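PDB 4HN7: signal transduction protein PmrD from Escherichia coli, which binds the phosphorylated response regulator BasR and so mediates induction of BasR-activated genes, giving polymyxin resistance in some natural isolates. Local coordinates for residues K29-V34 with S70-D75; S36-K41 with K60-K65. All blocks are in the same frame, centred on the assembly; numbering follows the deposited sequence.

Contact 1 of 2, residues K29-V34 with S70-D75; sequences KMIAEV and SSYSPD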
ATOM      1  N   LYS A  29      20.934  10.168  -9.079  1.00 52.75           N
ATOM      2  CA  LYS A  29      21.034   9.027  -8.212  1.00 48.49           C
ATOM      3  C   LYS A  29      20.804   9.574  -6.835  1.00 48.06           C
ATOM      4  O   LYS A  29      21.237  10.657  -6.568  1.00 56.52           O
ATOM      5  CB  LYS A  29      22.418   8.432  -8.315  1.00 53.93           C
ATOM      6  CG  LYS A  29      22.895   8.304  -9.741  1.00 67.24           C
ATOM      7  CD  LYS A  29      24.014   7.289  -9.879  1.00 76.49           C
ATOM      8  CE  LYS A  29      24.510   7.174 -11.322  1.00 92.09           C
ATOM      9  NZ  LYS A  29      23.858   6.063 -12.108  1.00103.92           N
ATOM     10  N   MET A  30      20.082   8.867  -5.979  1.00 49.29           N
ATOM     11  CA  MET A  30      19.652   9.388  -4.702  1.00 47.49           C
ATOM     12  C   MET A  30      19.899   8.262  -3.748  1.00 49.67           C
ATOM     13  O   MET A  30      20.073   7.151  -4.158  1.00 46.08           O
ATOM     14  CB  MET A  30      18.155   9.733  -4.665  1.00 52.76           C
ATOM     15  CG  MET A  30      17.706  10.823  -5.609  1.00 55.11           C
ATOM     16  SD  MET A  30      18.159  12.538  -5.206  1.00 62.67           S
ATOM     17  CE  MET A  30      17.054  12.796  -3.844  1.00 59.49           C
ATOM     18  N   ILE A  31      19.967   8.585  -2.477  1.00 48.71           N
ATOM     19  CA  ILE A  31      19.985   7.625  -1.436  1.00 47.46           C
ATOM     20  C   ILE A  31      18.694   7.910  -0.740  1.00 46.86           C
ATOM     21  O   ILE A  31      18.348   9.063  -0.544  1.00 50.71           O
ATOM     22  CB  ILE A  31      21.144   7.884  -0.458  1.00 50.97           C
ATOM     23  CG1 ILE A  31      22.424   7.755  -1.227  1.00 53.33           C
ATOM     24  CG2 ILE A  31      21.071   6.908   0.740  1.00 54.78           C
ATOM     25  CD1 ILE A  31      23.675   8.131  -0.483  1.00 57.23           C
ATOM     26  N   ALA A  32      17.988   6.871  -0.329  1.00 48.74           N
ATOM     27  CA  ALA A  32      16.709   7.080   0.295  1.00 48.37           C
ATOM     28  C   ALA A  32      16.480   6.093   1.395  1.00 47.05           C
ATOM     29  O   ALA A  32      16.747   4.950   1.245  1.00 48.43           O
ATOM     30  CB  ALA A  32      15.598   7.020  -0.734  1.00 50.16           C
ATOM     31  N   GLU A  33      15.930   6.597   2.480  1.00 52.07           N
ATOM     32  CA  GLU A  33      15.542   5.845   3.610  1.00 57.10           C
ATOM     33  C   GLU A  33      14.035   5.628   3.447  1.00 60.83           C
ATOM     34  O   GLU A  33      13.258   6.593   3.339  1.00 49.95           O
ATOM     35  CB  GLU A  33      15.870   6.685   4.823  1.00 70.67           C
ATOM     36  CG  GLU A  33      15.985   5.971   6.158  1.00 87.11           C
ATOM     37  CD  GLU A  33      16.782   6.815   7.170  1.00114.46           C
ATOM     38  OE1 GLU A  33      16.151   7.557   7.984  1.00117.47           O
ATOM     39  OE2 GLU A  33      18.047   6.764   7.128  1.00123.87           O
ATOM     40  N   VAL A  34      13.618   4.362   3.380  1.00 56.53           N
ATOM     41  CA  VAL A  34      12.246   4.058   3.064  1.00 52.16           C
ATOM     42  C   VAL A  34      11.698   3.135   4.119  1.00 51.41           C
ATOM     43  O   VAL A  34      12.424   2.605   4.874  1.00 52.85           O
ATOM     44  CB  VAL A  34      12.056   3.435   1.642  1.00 49.99           C
ATOM     45  CG1 VAL A  34      12.742   4.250   0.571  1.00 46.97           C
ATOM     46  CG2 VAL A  34      12.558   2.022   1.591  1.00 53.96           C
ATOM     47  N   SER A  70      18.517  11.940  -0.031  1.00 48.53           N
ATOM     48  CA  SER A  70      19.637  12.793  -0.296  1.00 54.24           C
ATOM     49  C   SER A  70      20.144  12.390  -1.619  1.00 51.23           C
ATOM     50  O   SER A  70      19.816  11.335  -2.072  1.00 61.16           O
ATOM     51  CB  SER A  70      20.712  12.501   0.722  1.00 60.22           C
ATOM     52  OG  SER A  70      20.190  11.652   1.717  1.00 71.21           O
ATOM     53  N   SER A  71      20.937  13.200  -2.264  1.00 49.43           N
ATOM     54  CA  SER A  71      21.541  12.720  -3.477  1.00 54.91           C
ATOM     55  C   SER A  71      22.702  11.841  -3.065  1.00 59.56           C
ATOM     56  O   SER A  71      23.124  11.857  -1.904  1.00 59.21           O
ATOM     57  CB  SER A  71      21.952  13.834  -4.444  1.00 59.80           C
ATOM     58  OG  SER A  71      23.029  14.570  -3.931  1.00 76.38           O
ATOM     59  N   TYR A  72      23.202  11.067  -4.026  1.00 56.06           N
ATOM     60  CA  TYR A  72      24.184  10.017  -3.762  1.00 64.30           C
ATOM     61  C   TYR A  72      25.584  10.562  -3.644  1.00 65.74           C
ATOM     62  O   TYR A  72      26.011  11.351  -4.447  1.00 73.94           O
ATOM     63  CB  TYR A  72      24.151   8.952  -4.891  1.00 65.59           C
ATOM     64  CG  TYR A  72      25.168   7.810  -4.761  1.00 71.06           C
ATOM     65  CD1 TYR A  72      25.042   6.835  -3.742  1.00 76.21           C
ATOM     66  CD2 TYR A  72      26.266   7.695  -5.651  1.00 77.25           C
ATOM     67  CE1 TYR A  72      25.972   5.791  -3.618  1.00 76.06           C
ATOM     68  CE2 TYR A  72      27.201   6.654  -5.531  1.00 76.05           C
ATOM     69  CZ  TYR A  72      27.054   5.705  -4.509  1.00 79.51           C
ATOM     70  OH  TYR A  72      27.967   4.673  -4.354  1.00 73.72           O
ATOM     71  N   SER A  73      26.300  10.112  -2.629  1.00 70.86           N
ATOM     72  CA  SER A  73      27.736  10.147  -2.656  1.00 71.54           C
ATOM     73  C   SER A  73      28.152   8.759  -2.194  1.00 74.96           C
ATOM     74  O   SER A  73      27.423   8.154  -1.388  1.00 79.06           O
ATOM     75  CB  SER A  73      28.238  11.216  -1.710  1.00 68.93           C
ATOM     76  OG  SER A  73      27.983  10.827  -0.380  1.00 69.74           O
ATOM     77  N   PRO A  74      29.274   8.223  -2.724  1.00 79.31           N
ATOM     78  CA  PRO A  74      29.937   7.016  -2.194  1.00 77.96           C
ATOM     79  C   PRO A  74      30.053   6.952  -0.650  1.00 82.02           C
ATOM     80  O   PRO A  74      29.733   5.927  -0.041  1.00 87.28           O
ATOM     81  CB  PRO A  74      31.306   7.124  -2.807  1.00 80.35           C
ATOM     82  CG  PRO A  74      31.022   7.703  -4.162  1.00 81.76           C
ATOM     83  CD  PRO A  74      29.834   8.599  -4.033  1.00 77.74           C
ATOM     84  N   ASP A  75      30.480   8.043  -0.023  1.00 86.78           N
ATOM     85  CA  ASP A  75      30.634   8.083   1.445  1.00 97.86           C
ATOM     86  C   ASP A  75      29.292   8.080   2.179  1.00 94.66           C
ATOM     87  O   ASP A  75      29.103   7.328   3.136  1.00103.33           O
ATOM     88  CB  ASP A  75      31.465   9.320   1.886  1.00117.60           C
ATOM     89  CG  ASP A  75      32.998   9.044   1.969  1.00120.71           C
ATOM     90  OD1 ASP A  75      33.673   8.915   0.902  1.00109.78           O
ATOM     91  OD2 ASP A  75      33.517   8.986   3.121  1.00121.28           O
TER
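I31 and S70 form an antiparallel hydrogen-bonded pair: I31 N donates to S70 O at 2.8 Å, and S70 N returns the bond to I31 O over 2.9 Å. Both bonds are nearly straight at the hydrogen. One step on, M30 and S71 make the non-hydrogen-bonded pair, with their CA atoms only 4.0 Å apart. The ladder then ends in a poorer bond from Y72 N to K29 O, 3.2 Å long, whose donor stands above the carbonyl plane as the chain leaves the sheet.

On one side of the ladder I31 reaches along the departing chain. With CG1 beside the backbone N and CD1 extended beyond it (chi2 173°), the long branch runs next to the backbone of Y72. Y72 carries CG anti to its own backbone N (chi1 178°), which brings the ring alongside that branch: I31 CG1 lies 3.7 Å from Y72 CD1, at the ring edge and in the ring plane rather than over a face. Y72 CB packs against K29 CB at 3.9 Å, while the lysine amine leads off in another direction. M30 points the opposite way from I31. Two bends in its chain, at chi2 and chi3, fold the thioether back over the partner strand, leaving SD 3.8 Å from S71 CA and CE close to S70 O.

Beyond Y72, S73 is the N-cap of helix 74-84, its OG bonded to E76 N. The helix comes back across I31 and S70 through E76, and Y72 touches W77. The arrangement is a strand-to-helix exit at the end of one strand pair of the closed antiparallel barrel: strand 63-71 finishes its pairing with strand 29-35, and an N-capped C-terminal helix begins.

Contact 2 of 2, residues S36-K41 with K60-K65; sequences SDFAVK and KLHTVK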
ATOM      1  N   SER A  36       8.680  -0.017   4.271  1.00 53.57           N
ATOM      2  CA  SER A  36       7.673  -0.795   3.556  1.00 56.34           C
ATOM      3  C   SER A  36       7.398  -2.046   4.300  1.00 58.04           C
ATOM      4  O   SER A  36       8.264  -2.565   4.981  1.00 62.94           O
ATOM      5  CB  SER A  36       8.193  -1.237   2.164  1.00 58.48           C
ATOM      6  OG  SER A  36       7.199  -1.961   1.435  1.00 60.59           O
ATOM      7  N   ASP A  37       6.213  -2.578   4.102  1.00 61.67           N
ATOM      8  CA  ASP A  37       5.917  -3.933   4.546  1.00 67.80           C
ATOM      9  C   ASP A  37       6.346  -4.984   3.498  1.00 69.13           C
ATOM     10  O   ASP A  37       6.377  -6.166   3.801  1.00 76.45           O
ATOM     11  CB  ASP A  37       4.421  -4.089   4.878  1.00 74.16           C
ATOM     12  CG  ASP A  37       3.956  -3.175   6.023  1.00 77.38           C
ATOM     13  OD1 ASP A  37       4.739  -2.935   6.963  1.00 87.38           O
ATOM     14  OD2 ASP A  37       2.801  -2.702   5.982  1.00 74.02           O
ATOM     15  N   PHE A  38       6.700  -4.565   2.290  1.00 64.27           N
ATOM     16  CA  PHE A  38       7.114  -5.497   1.263  1.00 60.12           C
ATOM     17  C   PHE A  38       8.541  -5.312   0.929  1.00 66.07           C
ATOM     18  O   PHE A  38       9.111  -4.267   1.157  1.00 76.00           O
ATOM     19  CB  PHE A  38       6.314  -5.287   0.008  1.00 59.96           C
ATOM     20  CG  PHE A  38       4.864  -5.359   0.242  1.00 60.47           C
ATOM     21  CD1 PHE A  38       4.202  -4.279   0.728  1.00 60.04           C
ATOM     22  CD2 PHE A  38       4.183  -6.523   0.038  1.00 64.28           C
ATOM     23  CE1 PHE A  38       2.853  -4.325   0.967  1.00 64.35           C
ATOM     24  CE2 PHE A  38       2.829  -6.595   0.277  1.00 65.13           C
ATOM     25  CZ  PHE A  38       2.159  -5.495   0.745  1.00 66.48           C
ATOM     26  N   ALA A  39       9.110  -6.346   0.335  1.00 73.89           N
ATOM     27  CA  ALA A  39      10.515  -6.338   0.002  1.00 75.51           C
ATOM     28  C   ALA A  39      10.756  -5.630  -1.304  1.00 66.18           C
ATOM     29  O   ALA A  39      10.081  -5.849  -2.297  1.00 68.18           O
ATOM     30  CB  ALA A  39      11.043  -7.761  -0.087  1.00 85.50           C
ATOM     31  N   VAL A  40      11.771  -4.808  -1.300  1.00 63.18           N
ATOM     32  CA  VAL A  40      12.159  -4.164  -2.495  1.00 63.48           C
ATOM     33  C   VAL A  40      13.568  -4.592  -2.660  1.00 60.49           C
ATOM     34  O   VAL A  40      14.342  -4.456  -1.752  1.00 70.59           O
ATOM     35  CB  VAL A  40      12.060  -2.629  -2.366  1.00 62.44           C
ATOM     36  CG1 VAL A  40      11.433  -2.262  -1.031  1.00 57.51           C
ATOM     37  CG2 VAL A  40      13.403  -1.974  -2.568  1.00 64.83           C
ATOM     38  N   LYS A  41      13.894  -5.075  -3.838  1.00 59.07           N
ATOM     39  CA  LYS A  41      15.139  -5.716  -4.089  1.00 59.98           C
ATOM     40  C   LYS A  41      15.691  -5.055  -5.281  1.00 59.81           C
ATOM     41  O   LYS A  41      14.968  -4.496  -6.065  1.00 66.52           O
ATOM     42  CB  LYS A  41      14.883  -7.199  -4.381  1.00 74.07           C
ATOM     43  CG  LYS A  41      16.105  -7.953  -4.913  1.00 96.23           C
ATOM     44  CD  LYS A  41      16.916  -8.691  -3.832  1.00 94.36           C
ATOM     45  CE  LYS A  41      18.408  -8.411  -3.944  1.00 87.77           C
ATOM     46  NZ  LYS A  41      18.757  -7.207  -3.138  1.00 83.22           N
ATOM     47  N   LYS A  60       0.228  -1.331  -7.033  1.00 57.95           N
ATOM     48  CA  LYS A  60      -0.310  -0.280  -6.145  1.00 56.27           C
ATOM     49  C   LYS A  60      -0.477  -0.727  -4.711  1.00 57.40           C
ATOM     50  O   LYS A  60      -0.378   0.081  -3.783  1.00 65.34           O
ATOM     51  CB  LYS A  60      -1.674   0.153  -6.629  1.00 56.83           C
ATOM     52  CG  LYS A  60      -1.627   1.010  -7.861  1.00 59.59           C
ATOM     53  CD  LYS A  60      -3.036   1.267  -8.353  1.00 66.39           C
ATOM     54  CE  LYS A  60      -3.008   1.898  -9.725  1.00 71.21           C
ATOM     55  NZ  LYS A  60      -1.990   2.973  -9.712  1.00 71.83           N
ATOM     56  N   LEU A  61      -0.747  -2.010  -4.553  1.00 56.92           N
ATOM     57  CA  LEU A  61      -0.912  -2.655  -3.264  1.00 55.57           C
ATOM     58  C   LEU A  61       0.385  -2.871  -2.511  1.00 62.00           C
ATOM     59  O   LEU A  61       0.347  -3.263  -1.346  1.00 62.75           O
ATOM     60  CB  LEU A  61      -1.553  -4.021  -3.474  1.00 59.00           C
ATOM     61  CG  LEU A  61      -2.931  -4.300  -2.892  1.00 61.24           C
ATOM     62  CD1 LEU A  61      -3.796  -3.062  -2.855  1.00 60.79           C
ATOM     63  CD2 LEU A  61      -3.575  -5.404  -3.692  1.00 62.93           C
ATOM     64  N   HIS A  62       1.532  -2.673  -3.168  1.00 59.93           N
ATOM     65  CA  HIS A  62       2.792  -2.859  -2.519  1.00 52.17           C
ATOM     66  C   HIS A  62       3.450  -1.529  -2.374  1.00 52.83           C
ATOM     67  O   HIS A  62       4.300  -1.170  -3.158  1.00 55.06           O
ATOM     68  CB  HIS A  62       3.610  -3.790  -3.344  1.00 54.53           C
ATOM     69  CG  HIS A  62       3.069  -5.167  -3.362  1.00 61.52           C
ATOM     70  ND1 HIS A  62       3.815  -6.248  -3.745  1.00 68.94           N
ATOM     71  CD2 HIS A  62       1.857  -5.649  -3.016  1.00 68.77           C
ATOM     72  CE1 HIS A  62       3.077  -7.336  -3.656  1.00 65.98           C
ATOM     73  NE2 HIS A  62       1.878  -6.998  -3.234  1.00 63.95           N
ATOM     74  N   THR A  63       3.062  -0.801  -1.347  1.00 48.05           N
ATOM     75  CA  THR A  63       3.485   0.542  -1.210  1.00 50.60           C
ATOM     76  C   THR A  63       4.734   0.655  -0.392  1.00 51.51           C
ATOM     77  O   THR A  63       5.121  -0.283   0.301  1.00 53.77           O
ATOM     78  CB  THR A  63       2.381   1.327  -0.582  1.00 55.89           C
ATOM     79  OG1 THR A  63       2.024   0.635   0.578  1.00 62.84           O
ATOM     80  CG2 THR A  63       1.166   1.343  -1.460  1.00 53.44           C
ATOM     81  N   VAL A  64       5.441   1.775  -0.577  1.00 55.17           N
ATOM     82  CA  VAL A  64       6.589   2.133   0.247  1.00 54.20           C
ATOM     83  C   VAL A  64       6.563   3.625   0.554  1.00 54.53           C
ATOM     84  O   VAL A  64       6.138   4.398  -0.278  1.00 50.10           O
ATOM     85  CB  VAL A  64       7.976   1.734  -0.326  1.00 56.37           C
ATOM     86  CG1 VAL A  64       7.870   0.934  -1.579  1.00 61.71           C
ATOM     87  CG2 VAL A  64       8.843   2.930  -0.565  1.00 61.29           C
ATOM     88  N   LYS A  65       7.021   4.001   1.755  1.00 55.02           N
ATOM     89  CA  LYS A  65       6.968   5.400   2.248  1.00 51.08           C
ATOM     90  C   LYS A  65       8.404   5.783   2.234  1.00 51.16           C
ATOM     91  O   LYS A  65       9.232   5.007   2.733  1.00 51.56           O
ATOM     92  CB  LYS A  65       6.408   5.469   3.679  1.00 56.62           C
ATOM     93  CG  LYS A  65       5.412   6.605   4.025  1.00 67.07           C
ATOM     94  CD  LYS A  65       4.722   6.371   5.402  1.00 80.84           C
ATOM     95  CE  LYS A  65       3.229   6.833   5.525  1.00 91.86           C
ATOM     96  NZ  LYS A  65       2.298   6.205   6.573  1.00 79.11           N
TER
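The imidazole of H62 lies flat on the phenyl ring of F38 in an offset stack, the planes only 11° from parallel and the centroids 4.1 Å apart. The closest atoms are F38 CE2 and H62 CD2, at 3.6 Å, each over the rim of the other ring. H62 also brings its backbone to the phenyl face: its CA stands 4.0 Å from the F38 centroid, 23° off the ring normal, a CH-pi contact. The two side chains approach from nearly perpendicular directions although their rings end up almost parallel. L61 O comes obliquely to the far end of the phenyl, 3.6 Å from F38 CZ.

S36 ties down the start of the loop. Its hydroxyl, anti to the backbone N, accepts from F38 N at 2.8 Å, closing an ST turn, and lies at the edge of the F38 ring, in its plane. The same S36 OG lies 2.9 Å from T63 O, a likely hydrogen bond, though the proton has another acceptor within reach. Beside it S36 CB packs on V64 CB at 3.9 Å.

The loop after strand 29-35 is thus laid over the corner where the chain enters strand 63-71. I56 of strand 53-56 touches S36, F38, H62 and V64 alike, while L49 and L46 of strand 45-50 meet T63 and V64. The second subunit is also close: its D37 packs on F38, its T63 meets L61 and T63, and its Q50 bonds K60 NZ, placing this corner at the dimer interface.

In the fold
Contacts 1 and 2 use the two ends of strand 63-71, on opposite sides of the chain's centre and about 19 Å apart between centres. Contact 1 (29-34 with 70-75) is a surface contact, built on backbone bonding between neighbouring barrel strands and leading into the C-terminal helix. Contact 2 (36-41 with 60-65) is mostly buried and sets a loop against a corner by a ring stack and a serine hydroxyl, without strand pairing. The second subunit reaches contact 2 but leaves the segments of contact 1 untouched. The two meet where V34 CB packs 3.4 Å from K65 O, because strands 29-35 and 63-71 lie side by side in the barrel.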